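PDB 3H1T: type I site-specific restriction-modification system, R (Restriction) subunit from Vibrio vulnificus, which probably serves as the ATP-dependent motor and DNA-cleaving subunit of a type I restriction enzyme, here a fragment carrying both helicase-like domains. Local coordinates for residues Lys235-Phe240 with Gln300-Leu305. Numbering follows the deposited sequence.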
loop_
_atom_site.group_PDB
_atom_site.type_symbol
_atom_site.label_atom_id
_atom_site.label_comp_id
_atom_site.label_asym_id
_atom_site.label_seq_id
_atom_site.Cartn_x
_atom_site.Cartn_y
_atom_site.Cartn_z
ATOM N N LYS A 235 11.077 -6.166 -28.019
ATOM C CA LYS A 235 10.380 -6.147 -26.743
ATOM C C LYS A 235 11.420 -5.637 -25.747
ATOM O O LYS A 235 12.633 -5.723 -25.978
ATOM C CB LYS A 235 9.941 -7.555 -26.331
ATOM C CG LYS A 235 8.807 -8.129 -27.137
ATOM C CD LYS A 235 7.462 -7.562 -26.697
ATOM C CE LYS A 235 6.311 -8.297 -27.366
ATOM N NZ LYS A 235 5.008 -7.603 -27.137
ATOM N N PRO A 236 10.960 -5.094 -24.621
ATOM C CA PRO A 236 11.930 -4.607 -23.643
ATOM C C PRO A 236 12.403 -5.756 -22.747
ATOM O O PRO A 236 11.759 -6.805 -22.671
ATOM C CB PRO A 236 11.126 -3.563 -22.876
ATOM C CG PRO A 236 9.776 -4.195 -22.831
ATOM C CD PRO A 236 9.596 -4.649 -24.268
ATOM N N ARG A 237 13.532 -5.580 -22.074
ATOM C CA ARG A 237 14.000 -6.623 -21.167
ATOM C C ARG A 237 13.816 -6.004 -19.784
ATOM O O ARG A 237 14.301 -4.890 -19.520
ATOM C CB ARG A 237 15.459 -6.961 -21.446
ATOM C CG ARG A 237 15.768 -8.462 -21.407
ATOM C CD ARG A 237 16.600 -8.832 -22.623
ATOM N NE ARG A 237 17.376 -7.683 -23.092
ATOM C CZ ARG A 237 18.191 -7.711 -24.141
ATOM N NH1 ARG A 237 18.342 -8.843 -24.827
ATOM N NH2 ARG A 237 18.833 -6.607 -24.520
ATOM N N ILE A 238 13.123 -6.729 -18.906
ATOM C CA ILE A 238 12.787 -6.239 -17.575
ATOM C C ILE A 238 13.179 -7.188 -16.449
ATOM O O ILE A 238 12.837 -8.375 -16.481
ATOM C CB ILE A 238 11.252 -5.998 -17.474
ATOM C CG1 ILE A 238 10.752 -5.323 -18.752
ATOM C CG2 ILE A 238 10.926 -5.124 -16.268
ATOM C CD1 ILE A 238 11.456 -4.019 -19.049
ATOM N N LEU A 239 13.857 -6.648 -15.437
ATOM C CA LEU A 239 14.278 -7.420 -14.268
ATOM C C LEU A 239 13.521 -6.988 -13.004
ATOM O O LEU A 239 13.571 -5.825 -12.614
ATOM C CB LEU A 239 15.786 -7.233 -14.027
ATOM C CG LEU A 239 16.364 -7.866 -12.757
ATOM C CD1 LEU A 239 16.114 -9.366 -12.757
ATOM C CD2 LEU A 239 17.848 -7.578 -12.705
ATOM N N PHE A 240 12.824 -7.926 -12.372
ATOM C CA PHE A 240 12.102 -7.646 -11.137
ATOM C C PHE A 240 12.956 -8.263 -10.024
ATOM O O PHE A 240 13.303 -9.437 -10.096
ATOM C CB PHE A 240 10.715 -8.305 -11.169
ATOM C CG PHE A 240 9.945 -8.187 -9.871
ATOM C CD1 PHE A 240 9.212 -7.040 -9.581
ATOM C CD2 PHE A 240 9.953 -9.233 -8.942
ATOM C CE1 PHE A 240 8.492 -6.929 -8.386
ATOM C CE2 PHE A 240 9.237 -9.135 -7.739
ATOM C CZ PHE A 240 8.506 -7.980 -7.460
ATOM N N GLN A 300 25.959 -4.668 -19.265
ATOM C CA GLN A 300 25.386 -3.506 -18.585
ATOM C C GLN A 300 24.048 -3.110 -19.205
ATOM O O GLN A 300 23.031 -2.998 -18.516
ATOM C CB GLN A 300 26.343 -2.309 -18.665
ATOM C CG GLN A 300 27.800 -2.666 -18.403
ATOM C CD GLN A 300 28.304 -2.165 -17.059
ATOM O OE1 GLN A 300 29.035 -2.870 -16.352
ATOM N NE2 GLN A 300 27.934 -0.935 -16.707
ATOM N N ASP A 301 24.062 -2.918 -20.516
ATOM C CA ASP A 301 22.881 -2.508 -21.260
ATOM C C ASP A 301 21.959 -3.646 -21.663
ATOM O O ASP A 301 21.282 -3.564 -22.695
ATOM C CB ASP A 301 23.317 -1.738 -22.503
ATOM C CG ASP A 301 24.256 -2.545 -23.386
ATOM O OD1 ASP A 301 25.239 -3.117 -22.854
ATOM O OD2 ASP A 301 24.021 -2.597 -24.614
ATOM N N PHE A 302 21.915 -4.704 -20.861
ATOM C CA PHE A 302 21.033 -5.821 -21.181
ATOM C C PHE A 302 19.593 -5.334 -21.030
ATOM O O PHE A 302 18.876 -5.169 -22.025
ATOM C CB PHE A 302 21.290 -7.000 -20.237
ATOM C CG PHE A 302 20.580 -8.272 -20.636
ATOM C CD1 PHE A 302 20.866 -8.890 -21.851
ATOM C CD2 PHE A 302 19.633 -8.858 -19.793
ATOM C CE1 PHE A 302 20.221 -10.075 -22.218
ATOM C CE2 PHE A 302 18.978 -10.043 -20.148
ATOM C CZ PHE A 302 19.270 -10.654 -21.359
ATOM N N PHE A 303 19.190 -5.074 -19.783
ATOM C CA PHE A 303 17.832 -4.622 -19.443
ATOM C C PHE A 303 17.459 -3.192 -19.841
ATOM O O PHE A 303 18.300 -2.289 -19.868
ATOM C CB PHE A 303 17.601 -4.751 -17.937
ATOM C CG PHE A 303 17.940 -6.095 -17.375
ATOM C CD1 PHE A 303 19.223 -6.359 -16.926
ATOM C CD2 PHE A 303 16.970 -7.086 -17.260
ATOM C CE1 PHE A 303 19.547 -7.593 -16.363
ATOM C CE2 PHE A 303 17.282 -8.325 -16.696
ATOM C CZ PHE A 303 18.578 -8.575 -16.245
ATOM N N ASP A 304 16.179 -2.988 -20.134
ATOM C CA ASP A 304 15.687 -1.659 -20.482
ATOM C C ASP A 304 15.089 -1.069 -19.203
ATOM O O ASP A 304 15.027 0.157 -19.013
ATOM C CB ASP A 304 14.593 -1.741 -21.553
ATOM C CG ASP A 304 15.069 -2.412 -22.834
ATOM O OD1 ASP A 304 15.201 -3.656 -22.849
ATOM O OD2 ASP A 304 15.304 -1.692 -23.828
ATOM N N LEU A 305 14.661 -1.972 -18.330
ATOM C CA LEU A 305 14.021 -1.606 -17.086
ATOM C C LEU A 305 14.247 -2.610 -15.965
ATOM O O LEU A 305 14.314 -3.821 -16.187
ATOM C CB LEU A 305 12.518 -1.474 -17.312
ATOM C CG LEU A 305 11.699 -1.089 -16.079
ATOM C CD1 LEU A 305 12.061 0.333 -15.701
ATOM C CD2 LEU A 305 10.201 -1.200 -16.374
#
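R237 lays its guanidinium flat over one face of the F302 ring. The planes are 19° apart. R237 CZ sits 4.0 Å from the ring centroid, a cation-pi contact. R237 CD adds a CH-pi contact to the same ring. The R237 chain bends at chi2 (133°) and chi3 (27°). This lets NH2 donate a hydrogen bond to F302 O at 2.9 Å, tilted from the carbonyl plane; NE adds a weak one. One residue thus grips both the ring and the carbonyl of F302.

The backbones meet beside this stack. R237 O takes two N-H groups, from D304 N at 2.7 Å and L305 N at 3.2 Å. D304 turns its carboxylate back, and OD1 accepts R237 N at 2.7 Å from above the carboxylate plane. The other oxygen, OD2, is bound by R229 N, which anchors the group. L239 N then bonds L305 O at 3.0 Å, and I238 and L305 form a parallel bridge.

I238 CD1 presses tightly on L305 CB, at 3.3 Å. L239 CB and CD2 lie over one face of the F303 ring, and F302 lies on the opposite face.

This begins the pairing of parallel strands 238-242 and 305-308 in the first RecA-like domain. Strand 305-308 leads into the DECH motif, probably for ATP hydrolysis. Strand 277-281 flanks 238-242 on its other edge. L305 reaches helix 211-224 and strand 333-338.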